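PDB 3L22: SusD superfamily protein from Bacteroides fragilis, which probably binds glycans at the bacterial outer membrane, as other members of the SusD family do, and carries zinc ions in the crystal. Local coordinates for residues A[180-185]-A[202-207]; A[206-211]-A[328-333]; A[225-230]-A[248-253]. All blocks are in the same frame, centred on the assembly; numbering follows the deposited sequence.

How the interactions relate
All three contacts gather round helix 200-213 in the mainly helical SusD fold, their centres 11 to 12 Å apart. Interactions 1 and 2 share Leu206 and Lys207: the loop 180-185 lies against the first part of the helix, whereas helix 327-339 packs beside its second part, 117 residues further on. Interaction 3 follows interaction 1 along the chain and lies between the two halves of interaction 2. Met205, on the helix, reaches Thr330 with its selenium and Ile250 with CG, and Thr330 also meets Ile250 and Val227. The helix thus joins nearby chain to the more distant segment 328-333, part of the SusD family region.

Interaction 1 (A[180-185]-A[202-207]); sequences ENISAL and AANMLK. With EDO (1,2-ethanediol), chain Z.
Ile182 meets helix 200-213 with both of its branches, and most of the apolar contact depends on it. Its CG2 lies 3.6 Å from CB of Ala203, and CD1 of Leu185 comes to 3.9 Å from the same methyl, so two branched side chains of the loop close over one small residue of the helix. The short side chain of Ala203 lets the loop come near, with the CA atoms of Ile182 and Ala203 7.2 Å apart. CG1 of Ile182 stands between the backbone N and the carbonyl carbon (chi1 62°) and the chain then extends, which carries CD1 on to the amide of Asn204. There it sits 3.6 Å from OD1 of Asn204 and equally far from ND2, a methyl laid against a polar group without a hydrogen bond.

No hydrogen bond crosses between the two segments. The loop is shaped by its own type I turn, Ile182 to Leu185, closed by the bond from Leu185 N to Ile182 O. Lys207 binds just before the loop: its bent chain lets NZ donate to the carbonyl O of Leu179 and also to a 1,2-ethanediol, probably from the crystallisation liquor, whose O1 is 2.8 Å from NZ of Lys207.

The loop, which links helix 168-178 to helix 192-196, is held between two helices: Leu185 also touches Gln118 and the zinc ligand Glu119 on helix 113-131, while Ala203 and Lys207 face it from helix 200-213.

Interaction 2 (A[206-211]-A[328-333]); sequences LKMRVY and AETLLD. With EDO (1,2-ethanediol), chain B; EDO (1,2-ethanediol), chain Z.
Arg209 and Glu329 form a bidentate salt bridge between two helices of the largely helical SusD fold, 200-213 and 327-339, which run in the same general direction at 30° to each other. The segment axes come no nearer than 11.2 Å, and long side chains span the distance. The grip is side-on, NE of Arg209 to OE2 of Glu329 at 2.8 Å and NH2 of Arg209 to OE1 of Glu329 at 2.9 Å. The NH2 bond is nearly straight (177°) and leaves in the guanidinium plane, but it meets OE1 from above the carboxylate; NE meets OE2 on the syn side. The two flat groups are turned 49° against each other. Extended from CG to NE, the arginine chain carries its guanidinium across the gap to the Glu329 side chain, which it crosses at about a right angle.

The looser part is the Met208 end, which covers more surface but only by van der Waals contact. This selenomethionine crosses Asp333 obliquely, CE lying 3.7 Å from CB of Asp333 and 4.1 Å from O of Thr330.

The contact is buried throughout. A 1,2-ethanediol, probably from the crystallisation liquor, lies beside the bridge, C2 over one guanidinium face and O1 2.6 Å from OE2 of Glu329; it also bonds to Lys385 and Arg401. NZ of Lys385 is the main partner of Asp333 OD1, in a salt bridge. One turn apart on helix 327-339, OE2 of Glu329 and OD2 of Asp333 approach to 2.6 Å, a separation at which one acid probably holds a proton.

Interaction 3 (A[225-230]-A[248-253]); sequences ELVTGY and ESIFSL. With EDO (1,2-ethanediol), chain T.
Tyr230 and Ile250, which bury the most surface here, meet in a CH-pi contact. CG1 of Ile250 sits over the centre of the Tyr230 ring, 3.7 Å from the centroid and 10° off the ring normal. The two side chains cross at about a right angle, and the aliphatic branch is set against the flat of the ring. With CG1 of Ile250 beside the backbone N (chi1 -60°), CG2 is anti to that nitrogen and lies 3.9 Å from OH of Tyr230. At the ring's CE1 corner the backbone comes close as well, with O of Ser249 3.2 Å from CE1 of Tyr230. The tyrosine is thus packed against both the side chain of Ile250 and the main chain at the start of strand 249-253.

Val227 extends the apolar contact from the same loop, its CG1 reaching CD1 of Ile250 at 3.9 Å, the two side chains crossing at about a right angle. Thr330 of helix 327-339 and Ala201 of helix 200-213 also touch Ile250, and Tyr230 packs on Ala201 and Tyr327.

Ile250 lies where strand 249-253 turns a corner. Together with Phe251 it faces Phe325 on the antiparallel partner 322-326, the pattern of a classic beta bulge in a two-stranded sheet.

Interaction 1 (A[180-185]-A[202-207])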
loop_
_atom_site.group_PDB
_atom_site.type_symbol
_atom_site.label_atom_id
_atom_site.label_comp_id
_atom_site.label_asym_id
_atom_site.label_seq_id
_atom_site.Cartn_x
_atom_site.Cartn_y
_atom_site.Cartn_z
ATOM N N GLU A 180 -17.134 -5.061 5.515
ATOM C CA GLU A 180 -17.946 -5.334 6.710
ATOM C C GLU A 180 -18.329 -6.778 6.891
ATOM O O GLU A 180 -18.533 -7.193 8.025
ATOM C CB GLU A 180 -19.207 -4.490 6.757
ATOM C CG GLU A 180 -20.308 -4.902 5.808
ATOM C CD GLU A 180 -21.438 -3.824 5.713
ATOM O OE1 GLU A 180 -21.373 -2.776 6.406
ATOM O OE2 GLU A 180 -22.386 -4.059 4.948
ATOM N N ASN A 181 -18.507 -7.497 5.791
ATOM C CA ASN A 181 -18.767 -8.927 5.875
ATOM C C ASN A 181 -17.625 -9.691 5.217
ATOM O O ASN A 181 -17.421 -9.625 4.030
ATOM C CB ASN A 181 -20.106 -9.322 5.273
ATOM C CG ASN A 181 -20.543 -10.729 5.730
ATOM O OD1 ASN A 181 -19.766 -11.467 6.358
ATOM N ND2 ASN A 181 -21.771 -11.078 5.435
ATOM N N ILE A 182 -16.863 -10.388 6.050
ATOM C CA ILE A 182 -15.677 -11.102 5.608
ATOM C C ILE A 182 -15.671 -12.569 5.960
ATOM O O ILE A 182 -14.690 -13.261 5.706
ATOM C CB ILE A 182 -14.374 -10.413 6.114
ATOM C CG1 ILE A 182 -14.284 -10.373 7.638
ATOM C CG2 ILE A 182 -14.224 -9.024 5.509
ATOM C CD1 ILE A 182 -12.944 -9.889 8.073
ATOM N N SER A 183 -16.772 -13.087 6.481
ATOM C CA SER A 183 -16.755 -14.435 7.050
ATOM C C SER A 183 -16.717 -15.525 6.001
ATOM O O SER A 183 -16.450 -16.643 6.358
ATOM C CB SER A 183 -17.977 -14.654 7.945
ATOM O OG SER A 183 -19.159 -14.343 7.217
ATOM N N ALA A 184 -16.925 -15.217 4.719
ATOM C CA ALA A 184 -16.790 -16.227 3.680
ATOM C C ALA A 184 -15.398 -16.184 3.067
ATOM O O ALA A 184 -15.073 -17.067 2.274
ATOM C CB ALA A 184 -17.848 -16.072 2.614
ATOM N N LEU A 185 -14.574 -15.190 3.419
ATOM C CA LEU A 185 -13.230 -15.167 2.893
ATOM C C LEU A 185 -12.382 -16.315 3.437
ATOM O O LEU A 185 -12.569 -16.777 4.544
ATOM C CB LEU A 185 -12.538 -13.834 3.132
ATOM C CG LEU A 185 -13.111 -12.628 2.394
ATOM C CD1 LEU A 185 -12.364 -11.372 2.936
ATOM C CD2 LEU A 185 -13.031 -12.744 0.831
ATOM N N ALA A 202 -6.197 -10.377 5.210
ATOM C CA ALA A 202 -5.989 -9.244 4.312
ATOM C C ALA A 202 -7.045 -8.125 4.502
ATOM O O ALA A 202 -6.723 -6.934 4.531
ATOM C CB ALA A 202 -5.999 -9.730 2.853
ATOM N N ALA A 203 -8.305 -8.530 4.585
ATOM C CA ALA A 203 -9.398 -7.609 4.791
ATOM C C ALA A 203 -9.215 -6.851 6.124
ATOM O O ALA A 203 -9.438 -5.645 6.203
ATOM C CB ALA A 203 -10.723 -8.360 4.764
ATOM N N ASN A 204 -8.822 -7.581 7.161
ATOM C CA ASN A 204 -8.588 -6.990 8.473
ATOM C C ASN A 204 -7.382 -6.062 8.514
ATOM O O ASN A 204 -7.397 -5.047 9.221
ATOM C CB ASN A 204 -8.474 -8.093 9.533
ATOM C CG ASN A 204 -9.838 -8.660 9.941
ATOM O OD1 ASN A 204 -10.765 -7.897 10.150
ATOM N ND2 ASN A 204 -9.945 -9.996 10.094
HETATM N N MSE A 205 -6.354 -6.373 7.727
HETATM C CA MSE A 205 -5.209 -5.464 7.590
HETATM C C MSE A 205 -5.665 -4.139 6.963
HETATM O O MSE A 205 -5.271 -3.070 7.425
HETATM C CB MSE A 205 -4.090 -6.084 6.740
HETATM C CG MSE A 205 -3.301 -7.149 7.456
HETATM SE SE MSE A 205 -2.367 -6.424 9.014
HETATM C CE MSE A 205 -1.096 -5.246 8.045
ATOM N N LEU A 206 -6.497 -4.208 5.920
ATOM C CA LEU A 206 -6.964 -2.984 5.266
ATOM C C LEU A 206 -7.863 -2.185 6.243
ATOM O O LEU A 206 -7.796 -0.955 6.309
ATOM C CB LEU A 206 -7.720 -3.285 3.955
ATOM C CG LEU A 206 -8.113 -2.090 3.080
ATOM C CD1 LEU A 206 -6.940 -1.110 2.876
ATOM C CD2 LEU A 206 -8.693 -2.556 1.730
ATOM N N LYS A 207 -8.708 -2.907 6.969
ATOM C CA LYS A 207 -9.595 -2.308 7.941
ATOM C C LYS A 207 -8.735 -1.631 9.027
ATOM O O LYS A 207 -8.969 -0.489 9.389
ATOM C CB LYS A 207 -10.487 -3.394 8.522
ATOM C CG LYS A 207 -11.616 -2.944 9.402
ATOM C CD LYS A 207 -12.531 -4.120 9.858
ATOM C CE LYS A 207 -13.314 -4.766 8.733
ATOM N NZ LYS A 207 -14.440 -5.625 9.224
HETATM C C1 EDO Z . -16.952 -2.871 10.508
HETATM O O1 EDO Z . -16.198 -4.042 10.787
HETATM C C2 EDO Z . -16.714 -2.227 9.165
HETATM O O2 EDO Z . -15.921 -2.971 8.257
#

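Interaction 2 (A[206-211]-A[328-333])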
loop_
_atom_site.group_PDB
_atom_site.type_symbol
_atom_site.label_atom_id
_atom_site.label_comp_id
_atom_site.label_asym_id
_atom_site.label_seq_id
_atom_site.Cartn_x
_atom_site.Cartn_y
_atom_site.Cartn_z
ATOM N N LEU A 206 -6.497 -4.208 5.920
ATOM C CA LEU A 206 -6.964 -2.984 5.266
ATOM C C LEU A 206 -7.863 -2.185 6.243
ATOM O O LEU A 206 -7.796 -0.955 6.309
ATOM C CB LEU A 206 -7.720 -3.285 3.955
ATOM C CG LEU A 206 -8.113 -2.090 3.080
ATOM C CD1 LEU A 206 -6.940 -1.110 2.876
ATOM C CD2 LEU A 206 -8.693 -2.556 1.730
ATOM N N LYS A 207 -8.708 -2.907 6.969
ATOM C CA LYS A 207 -9.595 -2.308 7.941
ATOM C C LYS A 207 -8.735 -1.631 9.027
ATOM O O LYS A 207 -8.969 -0.489 9.389
ATOM C CB LYS A 207 -10.487 -3.394 8.522
ATOM C CG LYS A 207 -11.616 -2.944 9.402
ATOM C CD LYS A 207 -12.531 -4.120 9.858
ATOM C CE LYS A 207 -13.314 -4.766 8.733
ATOM N NZ LYS A 207 -14.440 -5.625 9.224
HETATM N N MSE A 208 -7.682 -2.293 9.476
HETATM C CA MSE A 208 -6.807 -1.658 10.429
HETATM C C MSE A 208 -6.184 -0.375 9.887
HETATM O O MSE A 208 -6.178 0.629 10.593
HETATM C CB MSE A 208 -5.715 -2.585 10.921
HETATM C CG MSE A 208 -4.767 -1.872 11.871
HETATM SE SE MSE A 208 -3.635 -3.031 12.967
HETATM C CE MSE A 208 -3.054 -3.993 11.629
ATOM N N ARG A 209 -5.664 -0.405 8.659
ATOM C CA ARG A 209 -5.100 0.789 8.065
ATOM C C ARG A 209 -6.099 1.930 7.990
ATOM O O ARG A 209 -5.751 3.080 8.262
ATOM C CB ARG A 209 -4.545 0.515 6.661
ATOM C CG ARG A 209 -3.273 -0.313 6.659
ATOM C CD ARG A 209 -2.535 -0.047 5.352
ATOM N NE ARG A 209 -1.372 -0.864 5.059
ATOM C CZ ARG A 209 -0.664 -0.772 3.943
ATOM N NH1 ARG A 209 -0.986 0.125 2.999
ATOM N NH2 ARG A 209 0.383 -1.553 3.766
ATOM N N VAL A 210 -7.327 1.615 7.615
ATOM C CA VAL A 210 -8.345 2.618 7.507
ATOM C C VAL A 210 -8.631 3.219 8.880
ATOM O O VAL A 210 -8.669 4.427 9.033
ATOM C CB VAL A 210 -9.629 2.055 6.859
ATOM C CG1 VAL A 210 -10.818 3.002 7.037
ATOM C CG2 VAL A 210 -9.368 1.777 5.371
ATOM N N TYR A 211 -8.859 2.377 9.884
ATOM C CA TYR A 211 -9.146 2.903 11.204
ATOM C C TYR A 211 -7.985 3.712 11.773
ATOM O O TYR A 211 -8.213 4.737 12.408
ATOM C CB TYR A 211 -9.596 1.805 12.164
ATOM C CG TYR A 211 -11.053 1.364 12.029
ATOM C CD1 TYR A 211 -12.097 2.291 12.010
ATOM C CD2 TYR A 211 -11.392 0.007 11.967
ATOM C CE1 TYR A 211 -13.433 1.885 11.947
ATOM C CE2 TYR A 211 -12.727 -0.398 11.909
ATOM C CZ TYR A 211 -13.731 0.537 11.875
ATOM O OH TYR A 211 -15.055 0.159 11.840
ATOM N N ALA A 328 5.017 -8.456 9.788
ATOM C CA ALA A 328 5.741 -7.410 10.500
ATOM C C ALA A 328 4.927 -6.119 10.508
ATOM O O ALA A 328 5.004 -5.358 11.479
ATOM C CB ALA A 328 7.140 -7.160 9.919
ATOM N N GLU A 329 4.158 -5.851 9.450
ATOM C CA GLU A 329 3.298 -4.681 9.430
ATOM C C GLU A 329 2.171 -4.782 10.483
ATOM O O GLU A 329 1.857 -3.789 11.183
ATOM C CB GLU A 329 2.670 -4.412 8.055
ATOM C CG GLU A 329 2.127 -2.976 7.965
ATOM C CD GLU A 329 1.097 -2.793 6.873
ATOM O OE1 GLU A 329 1.222 -3.465 5.794
ATOM O OE2 GLU A 329 0.153 -1.986 7.096
ATOM N N THR A 330 1.551 -5.957 10.561
ATOM C CA THR A 330 0.513 -6.210 11.564
ATOM C C THR A 330 1.036 -5.779 12.934
ATOM O O THR A 330 0.379 -5.039 13.647
ATOM C CB THR A 330 0.137 -7.683 11.634
ATOM O OG1 THR A 330 -0.104 -8.200 10.308
ATOM C CG2 THR A 330 -1.090 -7.915 12.592
ATOM N N LEU A 331 2.238 -6.222 13.272
ATOM C CA LEU A 331 2.834 -5.956 14.590
ATOM C C LEU A 331 3.189 -4.477 14.833
ATOM O O LEU A 331 2.892 -3.940 15.901
ATOM C CB LEU A 331 4.075 -6.862 14.782
ATOM C CG LEU A 331 3.788 -8.389 14.851
ATOM C CD1 LEU A 331 5.078 -9.204 14.897
ATOM C CD2 LEU A 331 2.889 -8.772 16.027
ATOM N N LEU A 332 3.824 -3.843 13.859
ATOM C CA LEU A 332 4.189 -2.457 13.998
ATOM C C LEU A 332 2.976 -1.532 13.932
ATOM O O LEU A 332 2.971 -0.523 14.602
ATOM C CB LEU A 332 5.253 -2.047 12.962
ATOM C CG LEU A 332 6.665 -2.608 13.103
ATOM C CD1 LEU A 332 7.566 -2.078 11.974
ATOM C CD2 LEU A 332 7.279 -2.339 14.497
ATOM N N ASP A 333 1.957 -1.866 13.143
ATOM C CA ASP A 333 0.705 -1.099 13.134
ATOM C C ASP A 333 0.039 -1.205 14.528
ATOM O O ASP A 333 -0.370 -0.191 15.113
ATOM C CB ASP A 333 -0.301 -1.597 12.064
ATOM C CG ASP A 333 0.092 -1.228 10.585
ATOM O OD1 ASP A 333 0.976 -0.412 10.373
ATOM O OD2 ASP A 333 -0.510 -1.832 9.636
HETATM C C1 EDO B . 0.050 1.439 7.537
HETATM O O1 EDO B . 1.066 0.460 7.480
HETATM C C2 EDO B . -0.031 2.300 6.266
HETATM O O2 EDO B . -1.012 3.330 6.606
HETATM C C1 EDO Z . -16.952 -2.871 10.508
HETATM O O1 EDO Z . -16.198 -4.042 10.787
HETATM C C2 EDO Z . -16.714 -2.227 9.165
HETATM O O2 EDO Z . -15.921 -2.971 8.257
#

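Interaction 3 (A[225-230]-A[248-253])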
loop_
_atom_site.group_PDB
_atom_site.type_symbol
_atom_site.label_atom_id
_atom_site.label_comp_id
_atom_site.label_asym_id
_atom_site.label_seq_id
_atom_site.Cartn_x
_atom_site.Cartn_y
_atom_site.Cartn_z
ATOM N N GLU A 225 -5.861 -7.546 15.579
ATOM C CA GLU A 225 -5.718 -8.714 16.456
ATOM C C GLU A 225 -6.428 -9.942 15.912
ATOM O O GLU A 225 -6.107 -11.016 16.337
ATOM C CB GLU A 225 -6.092 -8.413 17.916
ATOM C CG GLU A 225 -4.960 -7.592 18.541
ATOM C CD GLU A 225 -5.127 -7.215 19.949
ATOM O OE1 GLU A 225 -6.239 -7.385 20.496
ATOM O OE2 GLU A 225 -4.107 -6.727 20.513
ATOM N N LEU A 226 -7.305 -9.788 14.912
ATOM C CA LEU A 226 -7.864 -10.929 14.202
ATOM C C LEU A 226 -6.882 -11.621 13.235
ATOM O O LEU A 226 -7.172 -12.706 12.796
ATOM C CB LEU A 226 -9.161 -10.539 13.479
ATOM C CG LEU A 226 -10.328 -10.169 14.397
ATOM C CD1 LEU A 226 -11.481 -9.576 13.542
ATOM C CD2 LEU A 226 -10.843 -11.373 15.241
ATOM N N VAL A 227 -5.741 -11.004 12.924
ATOM C CA VAL A 227 -4.752 -11.567 11.994
ATOM C C VAL A 227 -3.956 -12.609 12.759
ATOM O O VAL A 227 -3.081 -12.256 13.544
ATOM C CB VAL A 227 -3.811 -10.467 11.443
ATOM C CG1 VAL A 227 -2.617 -11.060 10.622
ATOM C CG2 VAL A 227 -4.617 -9.425 10.657
ATOM N N THR A 228 -4.260 -13.883 12.552
ATOM C CA THR A 228 -3.617 -14.958 13.302
ATOM C C THR A 228 -3.010 -15.966 12.326
ATOM O O THR A 228 -3.365 -16.012 11.145
ATOM C CB THR A 228 -4.639 -15.703 14.191
ATOM O OG1 THR A 228 -5.652 -16.227 13.338
ATOM C CG2 THR A 228 -5.294 -14.752 15.264
ATOM N N GLY A 229 -2.066 -16.749 12.839
ATOM C CA GLY A 229 -1.480 -17.872 12.116
ATOM C C GLY A 229 -0.188 -17.548 11.353
ATOM O O GLY A 229 0.406 -18.461 10.762
ATOM N N TYR A 230 0.209 -16.275 11.318
ATOM C CA TYR A 230 1.433 -15.863 10.616
ATOM C C TYR A 230 2.608 -15.794 11.587
ATOM O O TYR A 230 2.426 -15.871 12.805
ATOM C CB TYR A 230 1.254 -14.518 9.904
ATOM C CG TYR A 230 0.137 -14.532 8.900
ATOM C CD1 TYR A 230 0.355 -14.909 7.571
ATOM C CD2 TYR A 230 -1.169 -14.219 9.281
ATOM C CE1 TYR A 230 -0.680 -14.918 6.649
ATOM C CE2 TYR A 230 -2.221 -14.227 8.342
ATOM C CZ TYR A 230 -1.970 -14.570 7.051
ATOM O OH TYR A 230 -3.003 -14.611 6.151
ATOM N N GLU A 248 5.202 -15.233 6.673
ATOM C CA GLU A 248 4.930 -13.827 6.995
ATOM C C GLU A 248 3.931 -13.151 6.043
ATOM O O GLU A 248 3.356 -12.110 6.388
ATOM C CB GLU A 248 6.238 -13.043 7.008
ATOM C CG GLU A 248 6.167 -11.756 7.759
ATOM C CD GLU A 248 7.409 -10.879 7.654
ATOM O OE1 GLU A 248 8.507 -11.408 7.363
ATOM O OE2 GLU A 248 7.265 -9.639 7.898
ATOM N N SER A 249 3.704 -13.746 4.870
ATOM C CA SER A 249 3.026 -13.068 3.777
ATOM C C SER A 249 1.530 -13.155 3.935
ATOM O O SER A 249 0.978 -14.247 3.990
ATOM C CB SER A 249 3.433 -13.717 2.444
ATOM O OG SER A 249 4.834 -13.716 2.298
ATOM N N ILE A 250 0.867 -12.010 4.013
ATOM C CA ILE A 250 -0.581 -11.983 4.141
ATOM C C ILE A 250 -1.200 -11.809 2.774
ATOM O O ILE A 250 -2.045 -12.610 2.357
ATOM C CB ILE A 250 -1.054 -10.890 5.129
ATOM C CG1 ILE A 250 -0.467 -11.150 6.533
ATOM C CG2 ILE A 250 -2.598 -10.859 5.136
ATOM C CD1 ILE A 250 -0.470 -9.968 7.495
ATOM N N PHE A 251 -0.832 -10.743 2.076
ATOM C CA PHE A 251 -1.403 -10.477 0.748
ATOM C C PHE A 251 -0.350 -9.822 -0.153
ATOM O O PHE A 251 0.300 -8.844 0.268
ATOM C CB PHE A 251 -2.659 -9.580 0.861
ATOM C CG PHE A 251 -3.303 -9.274 -0.460
ATOM C CD1 PHE A 251 -3.925 -10.280 -1.189
ATOM C CD2 PHE A 251 -3.279 -7.978 -0.996
ATOM C CE1 PHE A 251 -4.469 -10.023 -2.453
ATOM C CE2 PHE A 251 -3.850 -7.699 -2.246
ATOM C CZ PHE A 251 -4.433 -8.714 -2.973
ATOM N N SER A 252 -0.216 -10.351 -1.371
ATOM C CA SER A 252 0.732 -9.879 -2.379
ATOM C C SER A 252 0.136 -9.981 -3.753
ATOM O O SER A 252 -0.853 -10.711 -3.982
ATOM C CB SER A 252 2.014 -10.735 -2.397
ATOM O OG SER A 252 2.649 -10.777 -1.144
ATOM N N LEU A 253 0.739 -9.242 -4.676
ATOM C CA LEU A 253 0.361 -9.284 -6.100
ATOM C C LEU A 253 1.418 -10.129 -6.818
ATOM O O LEU A 253 2.611 -9.728 -6.861
ATOM C CB LEU A 253 0.298 -7.882 -6.704
ATOM C CG LEU A 253 -0.393 -6.812 -5.855
ATOM C CD1 LEU A 253 -0.358 -5.429 -6.601
ATOM C CD2 LEU A 253 -1.792 -7.255 -5.569
HETATM C C1 EDO T . -0.977 -7.223 21.114
HETATM O O1 EDO T . -1.888 -7.625 20.090
HETATM C C2 EDO T . -0.593 -8.299 22.128
HETATM O O2 EDO T . -1.770 -8.692 22.842
#